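Local structure of tRNA (cytosine(38)-C(5))-methyltransferase (Schizosaccharomyces pombe, 6FDF) at residues Phe105-Ile108 and Leu109-Pro113; Ile183-Val186 and Phe187-Ser190; Arg279-Thr282 and Ala283-Ala287. The protein methylates carbon 5 of cytosine 38 in the anticodon loop of tRNA(Asp), using S-adenosyl-L-methionine as methyl donor. All coordinates share one frame; numbering follows the deposited sequence.

How the contacts relate
Following the chain from the N terminus, the three contacts come in series. None nests in or crosses another, and each is local, joining residues a few positions apart and closing no long loop. Contact 1 lies along helix 103-111, the crossover between the parallel strands 78-81 and 121-127 of the methyltransferase core. Contact 2 is a short 3-10 turn in the connection after strand 168-175, resting on helix 318-328. Contact 3 joins the end of strand 278-279, in a small three-stranded sheet, to the start of helix 283-289. Contacts 1 and 3 lie on opposite sides of the chain's centre, their own centres about 37 Å apart.

Contact 1 (Phe105-Ile108 and Leu109-Pro113); sequences FLNI and LNVLP
The carbonyl oxygen of I108 is gripped by two amides: L112 N donates to I108 O at 2.9 Å and almost along the C=O axis, whereas V111 N reaches the same I108 O only weakly, at 3.2 Å. V111 N has its stronger bond to N107 O, 2.9 Å away. L112 and P113 belong to a 3-10 segment that continues the chain. Nearby, N110 N gives L106 O an i+4 bond of 2.8 Å.

Side chains four residues apart line up along the helix. With chi1 at -180° the F105 side chain extends away from its own N, and L109 comes over one face of the ring. L109 CG sits above that face, displaced toward the rim, while L109 CD1 comes within 3.7 Å of F105 CE2. A branched leucine suits this place, since it can lie over the ring and still reach V142 of helix 134-145. On another side of the helix, V111 CG2 lies 3.7 Å from N107 OD1. The amide of N107 is anchored elsewhere, ND2 donating to L66 O, and V111 packs on A68 and F71 of helix 68-74.

The helix is the crossover of the beta-alpha-beta unit formed with strands 78-81 and 121-127. F105 also packs on M81 and P83, with its side chain about 4 Å from that of C85, the predicted catalytic cysteine. The main-chain polar groups bond along the helix, so the buried side of this turn can be almost wholly hydrocarbon, and F105 places an apolar ring beside the probable active-site cysteine.

Contact 2 (Ile183-Val186 and Phe187-Ser190); sequences IDDV and FQFS
Two first torsions bring V186 and F187 together. V186 chi1 is 79°, which sets CG1 between the backbone N and the carbonyl carbon, and F187 chi1 is -70°, which turns its ring back beside the backbone N. V186 CG1 therefore lies over one face of the next ring, 4.2 Å from the F187 centroid and shifted toward the rim. This is a CH-pi contact, and a beta-branched residue serves it well: V186 CG1 meets F187 while V186 CG2 is left to approach F189, where CD2 is 4.4 Å away. The edge of the F187 ring is turned to the backbone, with CD2 3.4 Å from D184 O.

Main-chain bonds from residue i+3 to residue i make this a 3-10 turn. F187 N donates to D184 O at 3.3 Å, Q188 N to D185 O at 3.0 Å and F189 N to V186 O at 3.2 Å. All three donors stand well above the carbonyl planes, as is consistent with the tighter winding of a 3-10 turn.

On the outer side, Q188 runs alongside D185, pointing the same way, and its NE2 stops 3.8 Å from D185 OD1. The other carboxylate oxygen, D185 OD2, takes the amide of S182, and S182 OG bonds D184 N, so the start of the turn is braced by side chains. Inward, V186 and F189 rest on Y323 of helix 318-328, and F187 stacks with F160.

Far from the annotated sites, this turn divides its chemistry by side: valine and aromatic rings dock it on the protein, while aspartates and glutamine face the more exposed flank. Adhesion of the turn is thus mainly apolar, with its shape set by the short-range amide bonds.

Contact 3 (Arg279-Thr282 and Ala283-Ala287); sequences RYFT and AREVA
The carboxylate of E285 meets the guanidinium of R279 end-on. R279 NH1 donates to E285 OE1 at 2.9 Å and R279 NH2 to E285 OE2 at 3.0 Å, and each oxygen accepts through its syn lone pair. The two flat groups are nearly coplanar, 27° apart, and the NH1 bond is almost straight at 179°. E285 OE1 also accepts T282 N at 2.9 Å, from above the carboxylate plane. The ring of F281 presents an edge to this same oxygen, CD1 lying 3.6 Å from E285 OE1.

The exchange is reciprocal, for E285 N donates to T282 OG1 at 3.0 Å. Threonine at the N-cap and glutamate three residues later thus form a capping box at the start of helix 283-289. T282 chi1, 74°, places the hydroxyl between the backbone N and the carbonyl carbon, where it accepts from E285 N, one of the first-turn amides that have no preceding helical carbonyl to bond. The helix itself begins with V286 N to T282 O at 2.9 Å, and V286 CG2 closes over F281 CB. The run from R279 to A287 (RYFTAREVA) fits motif IX of the C5-cytosine methyltransferases; T282 and E285 form the box, and R279 pairs with E285.

Further out, E207 touches both halves of the box: its backbone N donates to E285 OE2 and its carboxylate bonds T282 OG1. R279 is held by its own neighbour, NH1 also donating to Y280 O, and its guanidinium makes a cation-pi contact with W212. Helix 305-313 lies beyond, where E305 accepts A283 N, Y309 OH bonds F281 O and L312 packs on V286.

Contact 1 (Phe105-Ile108 and Leu109-Pro113)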
loop_
_atom_site.group_PDB
_atom_site.type_symbol
_atom_site.label_atom_id
_atom_site.label_comp_id
_atom_site.label_asym_id
_atom_site.label_seq_id
_atom_site.Cartn_x
_atom_site.Cartn_y
_atom_site.Cartn_z
ATOM N N PHE A 105 13.975 -9.735 -2.377
ATOM C CA PHE A 105 14.054 -8.714 -3.422
ATOM C C PHE A 105 15.348 -8.851 -4.211
ATOM O O PHE A 105 15.346 -8.735 -5.441
ATOM C CB PHE A 105 13.929 -7.311 -2.821
ATOM C CG PHE A 105 14.003 -6.199 -3.848
ATOM C CD1 PHE A 105 13.021 -6.066 -4.820
ATOM C CD2 PHE A 105 15.049 -5.287 -3.828
ATOM C CE1 PHE A 105 13.085 -5.057 -5.762
ATOM C CE2 PHE A 105 15.118 -4.262 -4.762
ATOM C CZ PHE A 105 14.133 -4.147 -5.731
ATOM N N LEU A 106 16.453 -9.156 -3.526
ATOM C CA LEU A 106 17.715 -9.333 -4.231
ATOM C C LEU A 106 17.676 -10.587 -5.094
ATOM O O LEU A 106 18.316 -10.633 -6.152
ATOM C CB LEU A 106 18.873 -9.391 -3.239
ATOM C CG LEU A 106 18.988 -8.149 -2.350
ATOM C CD1 LEU A 106 20.175 -8.254 -1.398
ATOM C CD2 LEU A 106 19.075 -6.888 -3.205
ATOM N N ASN A 107 16.906 -11.595 -4.674
ATOM C CA ASN A 107 16.733 -12.774 -5.513
ATOM C C ASN A 107 16.029 -12.414 -6.813
ATOM O O ASN A 107 16.423 -12.888 -7.887
ATOM C CB ASN A 107 15.960 -13.859 -4.762
ATOM C CG ASN A 107 15.789 -15.126 -5.587
ATOM O OD1 ASN A 107 16.766 -15.791 -5.933
ATOM N ND2 ASN A 107 14.542 -15.465 -5.904
ATOM N N ILE A 108 14.995 -11.568 -6.745
ATOM C CA ILE A 108 14.336 -11.123 -7.971
ATOM C C ILE A 108 15.354 -10.465 -8.892
ATOM O O ILE A 108 15.405 -10.747 -10.094
ATOM C CB ILE A 108 13.167 -10.172 -7.655
ATOM C CG1 ILE A 108 12.064 -10.904 -6.886
ATOM C CG2 ILE A 108 12.588 -9.591 -8.943
ATOM C CD1 ILE A 108 11.021 -9.969 -6.297
ATOM N N LEU A 109 16.175 -9.566 -8.339
ATOM C CA LEU A 109 17.143 -8.841 -9.157
ATOM C C LEU A 109 18.209 -9.767 -9.729
ATOM O O LEU A 109 18.709 -9.528 -10.835
ATOM C CB LEU A 109 17.815 -7.739 -8.337
ATOM C CG LEU A 109 16.926 -6.668 -7.703
ATOM C CD1 LEU A 109 17.786 -5.641 -6.976
ATOM C CD2 LEU A 109 16.037 -6.006 -8.740
ATOM N N ASN A 110 18.585 -10.810 -8.980
ATOM C CA ASN A 110 19.578 -11.769 -9.449
ATOM C C ASN A 110 19.016 -12.715 -10.503
ATOM O O ASN A 110 19.766 -13.207 -11.355
ATOM C CB ASN A 110 20.117 -12.580 -8.271
ATOM C CG ASN A 110 21.236 -11.872 -7.537
ATOM O OD1 ASN A 110 22.000 -11.111 -8.129
ATOM N ND2 ASN A 110 21.349 -12.134 -6.238
ATOM N N VAL A 111 17.719 -12.997 -10.454
ATOM C CA VAL A 111 17.135 -13.953 -11.388
ATOM C C VAL A 111 16.621 -13.280 -12.660
ATOM O O VAL A 111 16.653 -13.890 -13.736
ATOM C CB VAL A 111 16.018 -14.735 -10.669
ATOM C CG1 VAL A 111 15.190 -15.528 -11.653
ATOM C CG2 VAL A 111 16.613 -15.643 -9.589
ATOM N N LEU A 112 16.189 -12.020 -12.565
ATOM C CA LEU A 112 15.634 -11.297 -13.710
ATOM C C LEU A 112 16.472 -11.398 -14.981
ATOM O O LEU A 112 15.892 -11.653 -16.049
ATOM C CB LEU A 112 15.416 -9.832 -13.305
ATOM C CG LEU A 112 14.990 -8.850 -14.395
ATOM C CD1 LEU A 112 13.631 -9.231 -14.939
ATOM C CD2 LEU A 112 14.978 -7.428 -13.831
ATOM N N PRO A 113 17.802 -11.224 -14.957
ATOM C CA PRO A 113 18.573 -11.273 -16.214
ATOM C C PRO A 113 18.630 -12.652 -16.849
ATOM O O PRO A 113 19.139 -12.778 -17.974
ATOM C CB PRO A 113 19.977 -10.823 -15.789
ATOM C CG PRO A 113 19.790 -10.131 -14.473
ATOM C CD PRO A 113 18.658 -10.838 -13.817
#

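Contact 2 (Ile183-Val186 and Phe187-Ser190)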
loop_
_atom_site.group_PDB
_atom_site.type_symbol
_atom_site.label_atom_id
_atom_site.label_comp_id
_atom_site.label_asym_id
_atom_site.label_seq_id
_atom_site.Cartn_x
_atom_site.Cartn_y
_atom_site.Cartn_z
ATOM N N ILE A 183 7.257 10.882 -13.877
ATOM C CA ILE A 183 6.328 10.473 -12.829
ATOM C C ILE A 183 5.248 11.529 -12.622
ATOM O O ILE A 183 4.115 11.206 -12.249
ATOM C CB ILE A 183 7.105 10.171 -11.530
ATOM C CG1 ILE A 183 6.241 9.369 -10.559
ATOM C CG2 ILE A 183 7.635 11.449 -10.891
ATOM C CD1 ILE A 183 6.370 7.872 -10.743
ATOM N N ASP A 184 5.564 12.797 -12.894
ATOM C CA ASP A 184 4.610 13.871 -12.659
ATOM C C ASP A 184 3.448 13.852 -13.644
ATOM O O ASP A 184 2.457 14.554 -13.413
ATOM C CB ASP A 184 5.325 15.220 -12.720
ATOM C CG ASP A 184 6.326 15.397 -11.596
ATOM O OD1 ASP A 184 6.020 14.991 -10.455
ATOM O OD2 ASP A 184 7.417 15.947 -11.852
ATOM N N ASP A 185 3.547 13.081 -14.732
ATOM C CA ASP A 185 2.429 12.967 -15.660
ATOM C C ASP A 185 1.214 12.342 -14.993
ATOM O O ASP A 185 0.090 12.510 -15.479
ATOM C CB ASP A 185 2.844 12.152 -16.887
ATOM C CG ASP A 185 4.076 12.720 -17.572
ATOM O OD1 ASP A 185 4.220 13.959 -17.591
ATOM O OD2 ASP A 185 4.898 11.929 -18.083
ATOM N N VAL A 186 1.422 11.652 -13.871
ATOM C CA VAL A 186 0.349 10.969 -13.169
ATOM C C VAL A 186 -0.717 11.942 -12.688
ATOM O O VAL A 186 -1.862 11.540 -12.466
ATOM C CB VAL A 186 0.950 10.156 -12.000
ATOM C CG1 VAL A 186 1.268 11.048 -10.804
ATOM C CG2 VAL A 186 0.045 9.024 -11.611
ATOM N N PHE A 187 -0.372 13.222 -12.521
ATOM C CA PHE A 187 -1.354 14.183 -12.035
ATOM C C PHE A 187 -2.367 14.565 -13.103
ATOM O O PHE A 187 -3.448 15.054 -12.763
ATOM C CB PHE A 187 -0.631 15.412 -11.468
ATOM C CG PHE A 187 0.092 15.113 -10.192
ATOM C CD1 PHE A 187 -0.610 14.967 -9.006
ATOM C CD2 PHE A 187 1.456 14.879 -10.188
ATOM C CE1 PHE A 187 0.043 14.647 -7.829
ATOM C CE2 PHE A 187 2.110 14.537 -9.016
ATOM C CZ PHE A 187 1.406 14.437 -7.835
ATOM N N GLN A 188 -2.057 14.332 -14.380
ATOM C CA GLN A 188 -3.030 14.526 -15.446
ATOM C C GLN A 188 -4.184 13.538 -15.352
ATOM O O GLN A 188 -5.198 13.724 -16.035
ATOM C CB GLN A 188 -2.358 14.410 -16.815
ATOM C CG GLN A 188 -1.318 15.486 -17.084
ATOM C CD GLN A 188 -0.410 15.143 -18.249
ATOM O OE1 GLN A 188 -0.840 14.533 -19.229
ATOM N NE2 GLN A 188 0.856 15.532 -18.147
ATOM N N PHE A 189 -4.062 12.518 -14.500
ATOM C CA PHE A 189 -5.115 11.539 -14.272
ATOM C C PHE A 189 -5.976 11.863 -13.072
ATOM O O PHE A 189 -7.108 11.375 -12.996
ATOM C CB PHE A 189 -4.541 10.138 -14.048
ATOM C CG PHE A 189 -3.837 9.575 -15.229
ATOM C CD1 PHE A 189 -4.529 9.315 -16.399
ATOM C CD2 PHE A 189 -2.493 9.259 -15.161
ATOM C CE1 PHE A 189 -3.884 8.778 -17.493
ATOM C CE2 PHE A 189 -1.841 8.719 -16.250
ATOM C CZ PHE A 189 -2.537 8.475 -17.418
ATOM N N SER A 190 -5.490 12.667 -12.140
ATOM C CA SER A 190 -6.284 12.936 -10.956
ATOM C C SER A 190 -7.284 14.015 -11.338
ATOM O O SER A 190 -6.920 15.183 -11.514
ATOM C CB SER A 190 -5.404 13.366 -9.785
ATOM O OG SER A 190 -4.777 14.613 -10.030
#

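Contact 3 (Arg279-Thr282 and Ala283-Ala287)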
loop_
_atom_site.group_PDB
_atom_site.type_symbol
_atom_site.label_atom_id
_atom_site.label_comp_id
_atom_site.label_asym_id
_atom_site.label_seq_id
_atom_site.Cartn_x
_atom_site.Cartn_y
_atom_site.Cartn_z
ATOM N N ARG A 279 -12.554 7.652 19.033
ATOM C CA ARG A 279 -12.571 6.269 18.587
ATOM C C ARG A 279 -11.514 6.059 17.513
ATOM O O ARG A 279 -11.097 7.000 16.835
ATOM C CB ARG A 279 -13.950 5.858 18.042
ATOM C CG ARG A 279 -14.353 6.503 16.710
ATOM C CD ARG A 279 -15.605 5.798 16.174
ATOM N NE ARG A 279 -16.199 6.406 14.981
ATOM C CZ ARG A 279 -15.826 6.127 13.733
ATOM N NH1 ARG A 279 -14.831 5.273 13.507
ATOM N NH2 ARG A 279 -16.439 6.709 12.706
ATOM N N TYR A 280 -11.083 4.805 17.364
ATOM C CA TYR A 280 -10.281 4.429 16.210
ATOM C C TYR A 280 -11.147 4.440 14.956
ATOM O O TYR A 280 -12.362 4.240 15.017
ATOM C CB TYR A 280 -9.668 3.037 16.410
ATOM C CG TYR A 280 -8.783 2.954 17.632
ATOM C CD1 TYR A 280 -7.515 3.531 17.631
ATOM C CD2 TYR A 280 -9.209 2.302 18.785
ATOM C CE1 TYR A 280 -6.700 3.473 18.749
ATOM C CE2 TYR A 280 -8.397 2.233 19.908
ATOM C CZ TYR A 280 -7.141 2.817 19.881
ATOM O OH TYR A 280 -6.328 2.756 20.995
ATOM N N PHE A 281 -10.517 4.689 13.810
ATOM C CA PHE A 281 -11.174 4.372 12.549
ATOM C C PHE A 281 -11.431 2.875 12.486
ATOM O O PHE A 281 -10.617 2.073 12.949
ATOM C CB PHE A 281 -10.313 4.811 11.362
ATOM C CG PHE A 281 -10.215 6.302 11.208
ATOM C CD1 PHE A 281 -11.242 7.018 10.613
ATOM C CD2 PHE A 281 -9.098 6.989 11.655
ATOM C CE1 PHE A 281 -11.156 8.393 10.472
ATOM C CE2 PHE A 281 -9.010 8.362 11.515
ATOM C CZ PHE A 281 -10.041 9.064 10.924
ATOM N N THR A 282 -12.578 2.497 11.926
ATOM C CA THR A 282 -12.838 1.085 11.694
ATOM C C THR A 282 -11.956 0.581 10.557
ATOM O O THR A 282 -11.427 1.360 9.760
ATOM C CB THR A 282 -14.310 0.855 11.353
ATOM O OG1 THR A 282 -14.559 1.309 10.017
ATOM C CG2 THR A 282 -15.213 1.610 12.321
ATOM N N ALA A 283 -11.799 -0.744 10.476
ATOM C CA ALA A 283 -11.003 -1.295 9.380
ATOM C C ALA A 283 -11.629 -0.974 8.029
ATOM O O ALA A 283 -10.903 -0.751 7.052
ATOM C CB ALA A 283 -10.826 -2.805 9.543
ATOM N N ARG A 284 -12.963 -0.920 7.961
ATOM C CA ARG A 284 -13.622 -0.512 6.723
ATOM C C ARG A 284 -13.257 0.919 6.349
ATOM O O ARG A 284 -13.026 1.225 5.173
ATOM C CB ARG A 284 -15.139 -0.654 6.859
ATOM C CG ARG A 284 -15.909 -0.040 5.693
ATOM C CD ARG A 284 -15.646 -0.816 4.410
ATOM N NE ARG A 284 -16.086 -2.201 4.504
ATOM C CZ ARG A 284 -15.740 -3.149 3.640
ATOM N NH1 ARG A 284 -14.947 -2.852 2.618
ATOM N NH2 ARG A 284 -16.192 -4.388 3.794
ATOM N N GLU A 285 -13.189 1.809 7.340
ATOM C CA GLU A 285 -12.832 3.195 7.061
ATOM C C GLU A 285 -11.375 3.305 6.632
ATOM O O GLU A 285 -11.049 4.084 5.728
ATOM C CB GLU A 285 -13.114 4.062 8.289
ATOM C CG GLU A 285 -14.614 4.171 8.583
ATOM C CD GLU A 285 -14.909 4.779 9.939
ATOM O OE1 GLU A 285 -14.032 4.711 10.825
ATOM O OE2 GLU A 285 -16.030 5.308 10.125
ATOM N N VAL A 286 -10.488 2.524 7.257
ATOM C CA VAL A 286 -9.093 2.504 6.826
ATOM C C VAL A 286 -8.998 2.015 5.385
ATOM O O VAL A 286 -8.303 2.610 4.551
ATOM C CB VAL A 286 -8.246 1.639 7.781
ATOM C CG1 VAL A 286 -6.825 1.512 7.263
ATOM C CG2 VAL A 286 -8.250 2.236 9.190
ATOM N N ALA A 287 -9.707 0.925 5.069
ATOM C CA ALA A 287 -9.722 0.420 3.699
ATOM C C ALA A 287 -10.199 1.489 2.720
ATOM O O ALA A 287 -9.613 1.669 1.645
ATOM C CB ALA A 287 -10.602 -0.830 3.605
#